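Local coordinates for protein glycoside Hydrolase (Bacteroides uniformis, PDB 5TA0) that probably hydrolyses agarose-derived galactans as a family 86 glycoside hydrolase, and here holds an agarose oligosaccharide in the cleft of its catalytic barrel, at residues Y294-N299 against L452-V457; V475-L480 against T502-A507; L566-G571 against F625-G630. All coordinates share one frame; numbering follows the deposited sequence.

Contact 1 (Y294-N299 against L452-V457); sequences YRKGSN and LDFKPV. With EDO (1,2-ethanediol), chain U.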
# COMPACT_ATOMS: atom_id res chain seq x y z
N TYR A 294 -1.57 -13.84 6.84
CA TYR A 294 -2.09 -12.54 6.40
C TYR A 294 -1.37 -11.36 7.00
O TYR A 294 -0.91 -11.40 8.15
CB TYR A 294 -3.58 -12.44 6.73
CG TYR A 294 -4.39 -13.37 5.85
CD1 TYR A 294 -4.46 -13.16 4.48
CD2 TYR A 294 -5.02 -14.50 6.35
CE1 TYR A 294 -5.15 -14.01 3.65
CE2 TYR A 294 -5.71 -15.35 5.52
CZ TYR A 294 -5.78 -15.12 4.18
OH TYR A 294 -6.47 -15.95 3.34
N ARG A 295 -1.25 -10.32 6.19
CA ARG A 295 -0.90 -8.98 6.64
C ARG A 295 -2.18 -8.16 6.90
O ARG A 295 -2.22 -7.34 7.84
CB ARG A 295 -0.04 -8.28 5.61
CG ARG A 295 1.28 -8.98 5.34
CD ARG A 295 2.16 -8.17 4.41
NE ARG A 295 3.39 -8.88 4.10
CZ ARG A 295 4.54 -8.79 4.76
NH1 ARG A 295 4.71 -7.96 5.79
NH2 ARG A 295 5.56 -9.55 4.36
N LYS A 296 -3.18 -8.30 6.02
CA LYS A 296 -4.42 -7.57 6.21
C LYS A 296 -4.94 -7.80 7.63
O LYS A 296 -4.79 -8.90 8.20
CB LYS A 296 -5.47 -7.91 5.17
CG LYS A 296 -5.99 -9.36 5.13
CD LYS A 296 -6.98 -9.49 3.98
CE LYS A 296 -7.44 -10.90 3.70
NZ LYS A 296 -8.62 -11.29 4.52
N GLY A 297 -5.46 -6.74 8.22
CA GLY A 297 -5.78 -6.73 9.64
C GLY A 297 -4.66 -6.20 10.49
O GLY A 297 -3.93 -5.30 10.07
N SER A 298 -4.52 -6.71 11.72
CA SER A 298 -3.65 -6.09 12.70
C SER A 298 -2.16 -6.16 12.38
O SER A 298 -1.38 -5.34 12.89
CB SER A 298 -3.88 -6.66 14.11
OG SER A 298 -3.29 -7.96 14.29
N ASN A 299 -1.75 -7.17 11.61
CA ASN A 299 -0.31 -7.32 11.29
C ASN A 299 0.25 -6.10 10.52
O ASN A 299 1.22 -5.50 10.95
CB ASN A 299 -0.09 -8.64 10.54
CG ASN A 299 1.34 -8.88 10.12
OD1 ASN A 299 1.67 -8.78 8.93
ND2 ASN A 299 2.22 -9.14 11.07
N LEU A 452 -12.94 -8.63 7.29
CA LEU A 452 -11.71 -9.36 7.60
C LEU A 452 -11.98 -10.75 8.18
O LEU A 452 -11.06 -11.56 8.29
CB LEU A 452 -10.84 -8.57 8.58
CG LEU A 452 -10.24 -7.28 8.02
CD1 LEU A 452 -9.72 -6.45 9.18
CD2 LEU A 452 -9.12 -7.54 7.00
N ASP A 453 -13.23 -11.05 8.54
CA ASP A 453 -13.57 -12.37 9.09
C ASP A 453 -13.73 -13.39 7.96
O ASP A 453 -13.91 -13.05 6.79
CB ASP A 453 -14.85 -12.26 9.94
CG ASP A 453 -14.96 -13.34 11.03
OD1 ASP A 453 -14.11 -14.26 11.10
OD2 ASP A 453 -15.92 -13.21 11.80
N PHE A 454 -13.65 -14.66 8.35
CA PHE A 454 -13.69 -15.82 7.45
C PHE A 454 -15.06 -16.51 7.45
O PHE A 454 -15.17 -17.72 7.18
CB PHE A 454 -12.55 -16.77 7.81
CG PHE A 454 -11.23 -16.10 7.75
CD1 PHE A 454 -10.60 -15.91 6.54
CD2 PHE A 454 -10.70 -15.55 8.88
CE1 PHE A 454 -9.39 -15.24 6.47
CE2 PHE A 454 -9.51 -14.87 8.83
CZ PHE A 454 -8.85 -14.72 7.62
N LYS A 455 -16.09 -15.73 7.72
CA LYS A 455 -17.47 -16.15 7.60
C LYS A 455 -18.29 -14.92 7.27
O LYS A 455 -17.80 -13.79 7.44
CB LYS A 455 -17.97 -16.76 8.91
CG LYS A 455 -17.87 -15.86 10.12
CD LYS A 455 -18.40 -16.57 11.37
CE LYS A 455 -18.34 -15.67 12.60
NZ LYS A 455 -16.97 -15.53 13.18
N PRO A 456 -19.53 -15.11 6.82
CA PRO A 456 -20.42 -13.97 6.58
C PRO A 456 -20.75 -13.25 7.87
O PRO A 456 -20.72 -13.87 8.94
CB PRO A 456 -21.66 -14.60 5.96
CG PRO A 456 -21.18 -15.91 5.40
CD PRO A 456 -20.15 -16.37 6.36
N VAL A 457 -20.99 -11.94 7.78
CA VAL A 457 -21.31 -11.11 8.93
C VAL A 457 -22.59 -10.33 8.60
O VAL A 457 -22.69 -9.64 7.57
CB VAL A 457 -20.14 -10.16 9.28
CG1 VAL A 457 -20.50 -9.25 10.45
CG2 VAL A 457 -18.89 -10.95 9.62
C1 EDO U . 1.93 -12.29 7.13
O1 EDO U . 2.58 -11.36 7.95
C2 EDO U . 2.91 -12.90 6.16
O2 EDO U . 2.33 -12.75 4.89
O HOH W 1 -8.48 -11.26 7.24

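Contact 2 (V475-L480 against T502-A507); sequences VRHLYL and TLETEA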
# COMPACT_ATOMS: atom_id res chain seq x y z
N VAL A 475 -26.52 -1.10 -4.37
CA VAL A 475 -25.64 -1.99 -3.62
C VAL A 475 -24.71 -2.68 -4.59
O VAL A 475 -25.15 -3.25 -5.58
CB VAL A 475 -26.44 -3.07 -2.87
CG1 VAL A 475 -25.54 -4.07 -2.15
CG2 VAL A 475 -27.44 -2.41 -1.92
N ARG A 476 -23.42 -2.65 -4.28
CA ARG A 476 -22.40 -3.41 -5.01
C ARG A 476 -21.70 -4.33 -4.02
O ARG A 476 -21.24 -3.87 -2.97
CB ARG A 476 -21.37 -2.47 -5.62
CG ARG A 476 -21.93 -1.32 -6.45
CD ARG A 476 -20.82 -0.38 -6.84
NE ARG A 476 -21.32 0.78 -7.57
CZ ARG A 476 -20.54 1.79 -7.92
NH1 ARG A 476 -19.25 1.80 -7.59
NH2 ARG A 476 -21.04 2.82 -8.59
N HIS A 477 -21.68 -5.64 -4.30
CA HIS A 477 -21.19 -6.63 -3.35
C HIS A 477 -20.26 -7.59 -4.11
O HIS A 477 -20.70 -8.27 -5.06
CB HIS A 477 -22.38 -7.39 -2.75
CG HIS A 477 -22.05 -8.33 -1.63
ND1 HIS A 477 -22.91 -9.36 -1.29
CD2 HIS A 477 -21.01 -8.41 -0.78
CE1 HIS A 477 -22.41 -10.02 -0.26
NE2 HIS A 477 -21.26 -9.46 0.07
N LEU A 478 -18.99 -7.61 -3.69
CA LEU A 478 -17.95 -8.43 -4.31
C LEU A 478 -17.59 -9.57 -3.37
O LEU A 478 -17.09 -9.33 -2.27
CB LEU A 478 -16.72 -7.60 -4.64
CG LEU A 478 -15.61 -8.37 -5.35
CD1 LEU A 478 -16.02 -8.85 -6.72
CD2 LEU A 478 -14.39 -7.46 -5.46
N TYR A 479 -17.87 -10.81 -3.80
CA TYR A 479 -17.69 -11.99 -2.94
C TYR A 479 -17.38 -13.22 -3.79
O TYR A 479 -17.49 -13.19 -5.02
CB TYR A 479 -18.97 -12.23 -2.09
CG TYR A 479 -20.22 -12.52 -2.89
CD1 TYR A 479 -21.02 -11.49 -3.39
CD2 TYR A 479 -20.59 -13.84 -3.17
CE1 TYR A 479 -22.17 -11.75 -4.14
CE2 TYR A 479 -21.73 -14.12 -3.91
CZ TYR A 479 -22.52 -13.07 -4.39
OH TYR A 479 -23.65 -13.34 -5.14
N LEU A 480 -17.06 -14.31 -3.09
CA LEU A 480 -16.76 -15.59 -3.72
C LEU A 480 -18.00 -16.50 -3.74
O LEU A 480 -18.60 -16.76 -2.69
CB LEU A 480 -15.63 -16.28 -2.98
CG LEU A 480 -15.22 -17.69 -3.45
CD1 LEU A 480 -14.61 -17.65 -4.85
CD2 LEU A 480 -14.25 -18.28 -2.44
N THR A 502 -26.10 -8.76 4.71
CA THR A 502 -25.15 -9.80 5.05
C THR A 502 -23.94 -9.66 4.13
O THR A 502 -24.04 -9.88 2.93
CB THR A 502 -25.76 -11.20 4.91
OG1 THR A 502 -26.85 -11.30 5.84
CG2 THR A 502 -24.75 -12.29 5.23
N LEU A 503 -22.81 -9.29 4.73
CA LEU A 503 -21.56 -9.16 3.99
C LEU A 503 -20.87 -10.51 4.00
O LEU A 503 -20.66 -11.11 5.05
CB LEU A 503 -20.70 -8.08 4.64
CG LEU A 503 -19.40 -7.72 3.93
CD1 LEU A 503 -19.56 -7.26 2.50
CD2 LEU A 503 -18.73 -6.64 4.76
N GLU A 504 -20.54 -11.01 2.81
CA GLU A 504 -19.97 -12.35 2.66
C GLU A 504 -18.55 -12.47 3.20
O GLU A 504 -17.93 -11.47 3.58
CB GLU A 504 -20.05 -12.82 1.22
CG GLU A 504 -21.41 -13.41 0.84
CD GLU A 504 -21.74 -14.67 1.63
OE1 GLU A 504 -22.92 -14.86 1.95
OE2 GLU A 504 -20.81 -15.41 1.97
N THR A 505 -18.08 -13.70 3.31
CA THR A 505 -16.75 -14.02 3.80
C THR A 505 -15.68 -13.20 3.06
O THR A 505 -15.61 -13.24 1.83
CB THR A 505 -16.48 -15.50 3.57
OG1 THR A 505 -17.46 -16.25 4.29
CG2 THR A 505 -15.10 -15.90 3.99
N GLU A 506 -14.89 -12.45 3.81
CA GLU A 506 -13.81 -11.62 3.21
C GLU A 506 -14.29 -10.70 2.08
O GLU A 506 -13.52 -10.34 1.19
CB GLU A 506 -12.63 -12.51 2.76
CG GLU A 506 -11.91 -13.19 3.89
CD GLU A 506 -10.79 -14.07 3.38
OE1 GLU A 506 -11.10 -15.17 2.85
OE2 GLU A 506 -9.61 -13.66 3.45
N ALA A 507 -15.56 -10.30 2.10
CA ALA A 507 -16.17 -9.58 1.01
C ALA A 507 -16.12 -8.06 1.24
O ALA A 507 -15.79 -7.58 2.34
CB ALA A 507 -17.61 -10.05 0.80
O HOH W 2 -16.97 -14.47 -0.23
O HOH W 3 -18.79 -16.23 0.22

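Contact 3 (L566-G571 against F625-G630); sequences LGRNHG and FPDNGG. With EDO (1,2-ethanediol), chain P.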
# COMPACT_ATOMS: atom_id res chain seq x y z
N LEU A 566 2.06 -5.51 19.53
CA LEU A 566 2.61 -6.63 20.32
C LEU A 566 3.21 -7.65 19.37
O LEU A 566 2.57 -8.03 18.39
CB LEU A 566 1.53 -7.29 21.16
CG LEU A 566 0.76 -6.40 22.13
CD1 LEU A 566 -0.23 -7.26 22.91
CD2 LEU A 566 1.70 -5.66 23.06
N GLY A 567 4.43 -8.10 19.68
CA GLY A 567 5.06 -9.21 18.97
C GLY A 567 5.42 -10.29 19.97
O GLY A 567 6.38 -10.10 20.72
N ARG A 568 4.64 -11.37 20.00
CA ARG A 568 4.86 -12.44 21.00
C ARG A 568 4.62 -13.77 20.33
O ARG A 568 3.73 -13.92 19.51
CB ARG A 568 3.91 -12.32 22.19
CG ARG A 568 3.83 -10.93 22.80
CD ARG A 568 3.21 -10.97 24.18
NE ARG A 568 4.16 -11.45 25.17
CZ ARG A 568 3.86 -11.83 26.41
NH1 ARG A 568 4.84 -12.19 27.22
NH2 ARG A 568 2.60 -11.86 26.83
N ASN A 569 5.39 -14.76 20.77
CA ASN A 569 5.10 -16.15 20.41
C ASN A 569 3.69 -16.56 20.79
O ASN A 569 3.09 -16.02 21.73
CB ASN A 569 6.13 -17.10 21.04
CG ASN A 569 7.47 -17.06 20.33
OD1 ASN A 569 7.55 -16.69 19.17
ND2 ASN A 569 8.54 -17.45 21.03
N HIS A 570 3.13 -17.50 20.03
CA HIS A 570 1.82 -18.04 20.32
C HIS A 570 1.80 -18.71 21.69
O HIS A 570 2.81 -19.25 22.12
CB HIS A 570 1.39 -19.05 19.26
CG HIS A 570 1.17 -18.43 17.91
ND1 HIS A 570 0.28 -17.41 17.70
CD2 HIS A 570 1.71 -18.72 16.71
CE1 HIS A 570 0.27 -17.09 16.42
NE2 HIS A 570 1.13 -17.87 15.80
N GLY A 571 0.69 -18.57 22.38
CA GLY A 571 0.57 -19.06 23.77
C GLY A 571 0.81 -18.01 24.83
O GLY A 571 0.48 -18.20 26.00
N PHE A 625 2.24 -7.67 31.81
CA PHE A 625 1.88 -8.99 31.31
C PHE A 625 2.13 -10.04 32.40
O PHE A 625 3.03 -9.85 33.22
CB PHE A 625 2.73 -9.33 30.08
CG PHE A 625 2.42 -8.48 28.87
CD1 PHE A 625 1.55 -8.93 27.88
CD2 PHE A 625 3.00 -7.23 28.72
CE1 PHE A 625 1.28 -8.15 26.75
CE2 PHE A 625 2.72 -6.43 27.60
CZ PHE A 625 1.86 -6.90 26.64
N PRO A 626 1.36 -11.14 32.36
CA PRO A 626 1.51 -12.22 33.35
C PRO A 626 2.63 -13.22 33.03
O PRO A 626 2.93 -14.09 33.86
CB PRO A 626 0.16 -12.93 33.28
CG PRO A 626 -0.26 -12.78 31.86
CD PRO A 626 0.18 -11.38 31.50
N ASP A 627 3.25 -13.10 31.85
CA ASP A 627 4.17 -14.11 31.33
C ASP A 627 5.38 -13.46 30.65
O ASP A 627 5.36 -12.25 30.35
CB ASP A 627 3.45 -15.08 30.41
CG ASP A 627 2.56 -14.38 29.37
OD1 ASP A 627 2.55 -13.12 29.29
OD2 ASP A 627 1.84 -15.10 28.66
N ASN A 628 6.44 -14.24 30.46
CA ASN A 628 7.70 -13.76 29.90
C ASN A 628 7.74 -13.91 28.39
O ASN A 628 7.22 -14.89 27.86
CB ASN A 628 8.89 -14.56 30.46
CG ASN A 628 9.12 -14.30 31.93
OD1 ASN A 628 9.23 -13.16 32.36
ND2 ASN A 628 9.21 -15.37 32.71
N GLY A 629 8.37 -12.94 27.71
CA GLY A 629 8.76 -13.12 26.32
C GLY A 629 8.11 -12.13 25.38
O GLY A 629 6.99 -11.67 25.60
N GLY A 630 8.82 -11.87 24.31
CA GLY A 630 8.33 -10.99 23.25
C GLY A 630 8.53 -9.53 23.59
O GLY A 630 9.22 -9.16 24.54
C1 EDO P . -3.03 -15.30 18.71
O1 EDO P . -2.92 -16.55 18.01
C2 EDO P . -2.29 -15.44 20.02
O2 EDO P . -0.92 -15.80 19.77
O HOH W 4 1.75 -17.85 28.85

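Contact 1 (Y294-N299 against L452-V457)
Y294 and K296 meet F454 and L452 in a mostly apolar interdomain contact, where the loop leading into helix 298-315 of the catalytic barrel faces the loop between strands 444-451 and 457-464 of the first beta-sandwich domain. No direct hydrogen bond crosses it. The two aromatic rings approach obliquely, with planes 32° apart and CE2 of Y294 lying 3.8 Å from CE1 of F454. The Y294 hydroxyl is held by Q292, and F454 is largely solvent-exposed. CB, CG and CD of K296 pass alongside the CD2 methyl of L452, with CG to CD2 at 4.1 Å. That methyl also reaches the backbone, CD2 of L452 being 3.9 Å from N of G297, while CD1 lies 4.0 Å from CA of G297. G297 is the N-cap residue of the helix, and its backbone angles are unfavourable to any other residue, since a CB here would collide with the carbonyl oxygen of K296. The lysine chain bends at its last torsion (chi4 88°), and NZ of K296 donates a hydrogen bond to a water at 2.7 Å, which donates in turn to O of L452 at 2.8 Å. NZ also forms a salt bridge with E506. The interface therefore pairs aliphatic and aromatic contacts with one buried ammonium, whose charge is probably balanced by E506 while the water links it to the sandwich backbone.

Contact 2 (V475-L480 against T502-A507)
The outgoing end of strand 500-503 and the type II beta turn E504-A507 that follows it pack on strand 472-481 within the first beta-sandwich domain. The direct polar link is a single bond: N of E504 donates to NE2 of H477 at 3.2 Å, nearly straight at 170° and close to the imidazole plane. H477 reaches the turn because its CG is anti to the backbone N (chi1 -173°), which carries the ring across to the start of the turn. CD1 of L503 lies 3.7 Å from NE2 of H477, and CG of E504 is 3.7 Å from CE1 of the same ring. Over one face of the imidazole, near its centre, sits CD1 of Y479. Two residues on from H477, CB of Y479 meets CB of E504 at 3.5 Å, and the methyl CB of A507 comes within 3.2 Å of O of L478. The turn itself is closed by A507 N to E504 O at 3.0 Å. Two waters extend the link, one from N of L480 to O of T505, the other from O of L480 to OE2 of E504. Since NE2 of H477 accepts a backbone N-H, that nitrogen carries no proton in this bond, so the imidazole is probably neutral, with its proton on ND1.

Contact 3 (L566-G571 against F625-G630)
R568 crosses to the loop F625-G630 and is gripped there on several sides. Its CG is anti to the carbonyl carbon and its chain bends at chi3 (78°), which brings the guanidinium up against the loop. NE and NH1 both donate to O of G629, NE at 2.9 Å and NH1 at 2.7 Å; the oxygen lies almost in the guanidinium plane, and NH1 meets it in the carbonyl plane on a lone pair. At another edge, NH2 of R568 forms a salt bridge with OD1 of D627 at 2.8 Å, approaching from above the carboxylate, whose plane stands 79° from the guanidinium. OD2 of D627 is bridged by water to O of G571. F625 lies over one guanidinium face with the planes 62° apart, so this is no parallel stack; CD1 of F625 is 3.3 Å from NH2 of R568. At the ring's edge, CZ of F625 meets CD2 of L566 at 3.8 Å. A methionine in place of R568 would probably leave the D627 carboxylate without its charged mate and O of G629 without both donors. CA of G630 passes 3.3 Å from O of G567. NH2 of R568 and OD2 of D627 also bond to S573. In the C-terminal domain, the contact closes the end of antiparallel strands 558-568 and 631-642 (G567 pairs with H631) with the loop after strand 619-624, and V632 touches L566 and F625.

Contacts 1 and 2 adjoin, their centres 13 Å apart, and are tied directly: NZ of K296 and OE2 of E506 form a salt bridge at 2.8 Å, and O of V457 lies 2.9 Å from N of L503 in a probable backbone hydrogen bond. E506, in the turn of contact 2, thus faces the barrel lysine of contact 1, beside loop 452-457. Contact 3 belongs to the C-terminal domain and touches neither, its nearest atoms being about 7 Å from contact 1 and about 17 Å from contact 2. The bound oligosaccharide is not part of any of them; the Y294 side chain in contact 1 is about 13 Å from a galactose unit.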